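Local atomic coordinates of ribose-phosphate pyrophosphokinase (Sulfolobus solfataricus, PDB entry 4TWB), a protein that catalyses the transfer of the pyrophosphoryl group from ATP to ribose 5-phosphate, giving phosphoribosyl pyrophosphate and AMP, with magnesium as cofactor. Residues 160-165 with 212-217. Residues are numbered along the deposited sequence; the frame is centred on the assembly and turned at random.
Sequences FILAPD and VVIIDD
Leu-162 lies opposite Ile-214 of the neighbouring parallel strand and hydrogen-bonds to the residues before and after it: its N donates to Val-213 O (2.9 Å, nearly straight at 169°), and its O accepts from Ile-215 N. A third bond runs from Val-213 N to Phe-160 O (2.8 Å). Ile-214 shares one sheet face with Leu-162. Its CB lies 3.8 Å from Leu-162 O; CG2, set anti to the backbone N by chi1 of -46°, reaches that oxygen and CG of Pro-164; CG1 and terminal CD1 both lie 4.3 Å from Leu-162 CD1. On this face Leu-162 CB packs against Val-212 CG1 (3.7 Å). On the reverse face Ile-161 CG2 meets the tip of Ile-215, CD1, at 3.9 Å. Past the paired residues Pro-164, lacking an N-H, sets CD 3.3 Å from Ile-215 O. Asp-165, in the loop after strand 160-163, and Asp-216 are predicted to bind magnesium and ribose 5-phosphate, respectively; these probable active-site carboxylates lie near each other without touching, on the C-terminal side of adjacent strands of the phosphoribosyltransferase-type sheet. Strand 159-163 runs between 183-185 and 211-216; helix 169-178 covers Ile-161 and Ile-215, while helix 223-233 packs on Pro-164 and Ile-214.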
loop_
_atom_site.group_PDB
_atom_site.type_symbol
_atom_site.label_atom_id
_atom_site.label_comp_id
_atom_site.label_asym_id
_atom_site.label_seq_id
_atom_site.Cartn_x
_atom_site.Cartn_y
_atom_site.Cartn_z
ATOM N N PHE A 160 -30.782 22.121 14.613
ATOM C CA PHE A 160 -29.968 22.117 15.812
ATOM C C PHE A 160 -28.708 21.295 15.503
ATOM O O PHE A 160 -28.780 20.203 14.949
ATOM C CB PHE A 160 -30.735 21.517 16.990
ATOM C CG PHE A 160 -29.980 21.563 18.288
ATOM C CD1 PHE A 160 -30.213 22.571 19.206
ATOM C CD2 PHE A 160 -29.026 20.606 18.580
ATOM C CE1 PHE A 160 -29.519 22.616 20.391
ATOM C CE2 PHE A 160 -28.326 20.649 19.756
ATOM C CZ PHE A 160 -28.573 21.655 20.670
ATOM N N ILE A 161 -27.546 21.818 15.847
ATOM C CA ILE A 161 -26.310 21.144 15.485
ATOM C C ILE A 161 -25.637 20.474 16.672
ATOM O O ILE A 161 -25.199 21.133 17.612
ATOM C CB ILE A 161 -25.369 22.090 14.749
ATOM C CG1 ILE A 161 -25.862 22.231 13.307
ATOM C CG2 ILE A 161 -23.951 21.568 14.777
ATOM C CD1 ILE A 161 -25.527 23.542 12.685
ATOM N N LEU A 162 -25.575 19.145 16.613
ATOM C CA LEU A 162 -25.141 18.319 17.735
ATOM C C LEU A 162 -23.819 17.637 17.428
ATOM O O LEU A 162 -23.695 16.937 16.424
ATOM C CB LEU A 162 -26.191 17.246 18.024
ATOM C CG LEU A 162 -26.380 16.732 19.450
ATOM C CD1 LEU A 162 -26.741 15.266 19.382
ATOM C CD2 LEU A 162 -25.140 16.934 20.279
ATOM N N ALA A 163 -22.836 17.839 18.303
ATOM C CA ALA A 163 -21.522 17.199 18.188
ATOM C C ALA A 163 -21.442 15.978 19.109
ATOM O O ALA A 163 -21.716 16.088 20.295
ATOM C CB ALA A 163 -20.433 18.192 18.535
ATOM N N PRO A 164 -21.066 14.812 18.561
ATOM C CA PRO A 164 -21.106 13.530 19.274
ATOM C C PRO A 164 -20.196 13.464 20.494
ATOM O O PRO A 164 -20.465 12.674 21.399
ATOM C CB PRO A 164 -20.648 12.526 18.218
ATOM C CG PRO A 164 -20.930 13.185 16.927
ATOM C CD PRO A 164 -20.670 14.638 17.159
ATOM N N ASP A 165 -19.142 14.271 20.519
ATOM C CA ASP A 165 -18.226 14.317 21.662
ATOM C C ASP A 165 -17.583 15.693 21.742
ATOM O O ASP A 165 -17.803 16.523 20.867
ATOM C CB ASP A 165 -17.152 13.205 21.590
ATOM C CG ASP A 165 -16.527 13.051 20.199
ATOM O OD1 ASP A 165 -15.928 14.026 19.693
ATOM O OD2 ASP A 165 -16.617 11.939 19.624
ATOM N N VAL A 212 -32.391 17.860 14.313
ATOM C CA VAL A 212 -30.989 17.740 14.693
ATOM C C VAL A 212 -30.070 17.278 13.562
ATOM O O VAL A 212 -30.444 16.444 12.735
ATOM C CB VAL A 212 -30.825 16.805 15.886
ATOM C CG1 VAL A 212 -29.353 16.615 16.213
ATOM C CG2 VAL A 212 -31.585 17.358 17.078
ATOM N N VAL A 213 -28.872 17.847 13.525
ATOM C CA VAL A 213 -27.837 17.430 12.588
ATOM C C VAL A 213 -26.592 17.076 13.377
ATOM O O VAL A 213 -25.997 17.931 14.034
ATOM C CB VAL A 213 -27.468 18.544 11.608
ATOM C CG1 VAL A 213 -26.462 18.045 10.593
ATOM C CG2 VAL A 213 -28.703 19.052 10.916
ATOM N N ILE A 214 -26.205 15.807 13.332
ATOM C CA ILE A 214 -25.012 15.352 14.039
ATOM C C ILE A 214 -23.788 15.371 13.128
ATOM O O ILE A 214 -23.741 14.658 12.122
ATOM C CB ILE A 214 -25.194 13.946 14.607
ATOM C CG1 ILE A 214 -26.544 13.838 15.309
ATOM C CG2 ILE A 214 -24.070 13.627 15.571
ATOM C CD1 ILE A 214 -26.765 12.535 16.025
ATOM N N ILE A 215 -22.802 16.186 13.500
ATOM C CA ILE A 215 -21.631 16.429 12.664
ATOM C C ILE A 215 -20.324 15.890 13.263
ATOM O O ILE A 215 -19.967 16.207 14.399
ATOM C CB ILE A 215 -21.459 17.933 12.380
ATOM C CG1 ILE A 215 -22.734 18.505 11.776
ATOM C CG2 ILE A 215 -20.299 18.175 11.437
ATOM C CD1 ILE A 215 -22.633 19.979 11.446
ATOM N N ASP A 216 -19.610 15.082 12.486
ATOM C CA ASP A 216 -18.298 14.573 12.892
ATOM C C ASP A 216 -17.338 14.673 11.710
ATOM O O ASP A 216 -17.764 14.879 10.567
ATOM C CB ASP A 216 -18.397 13.120 13.385
ATOM C CG ASP A 216 -17.439 12.818 14.533
ATOM O OD1 ASP A 216 -17.545 11.726 15.135
ATOM O OD2 ASP A 216 -16.574 13.671 14.834
ATOM N N ASP A 217 -16.043 14.536 11.978
ATOM C CA ASP A 217 -15.063 14.573 10.900
ATOM C C ASP A 217 -15.164 13.320 10.037
ATOM O O ASP A 217 -15.195 13.401 8.811
ATOM C CB ASP A 217 -13.636 14.785 11.423
ATOM C CG ASP A 217 -13.103 13.598 12.213
ATOM O OD1 ASP A 217 -13.891 13.012 12.995
ATOM O OD2 ASP A 217 -11.892 13.272 12.057
#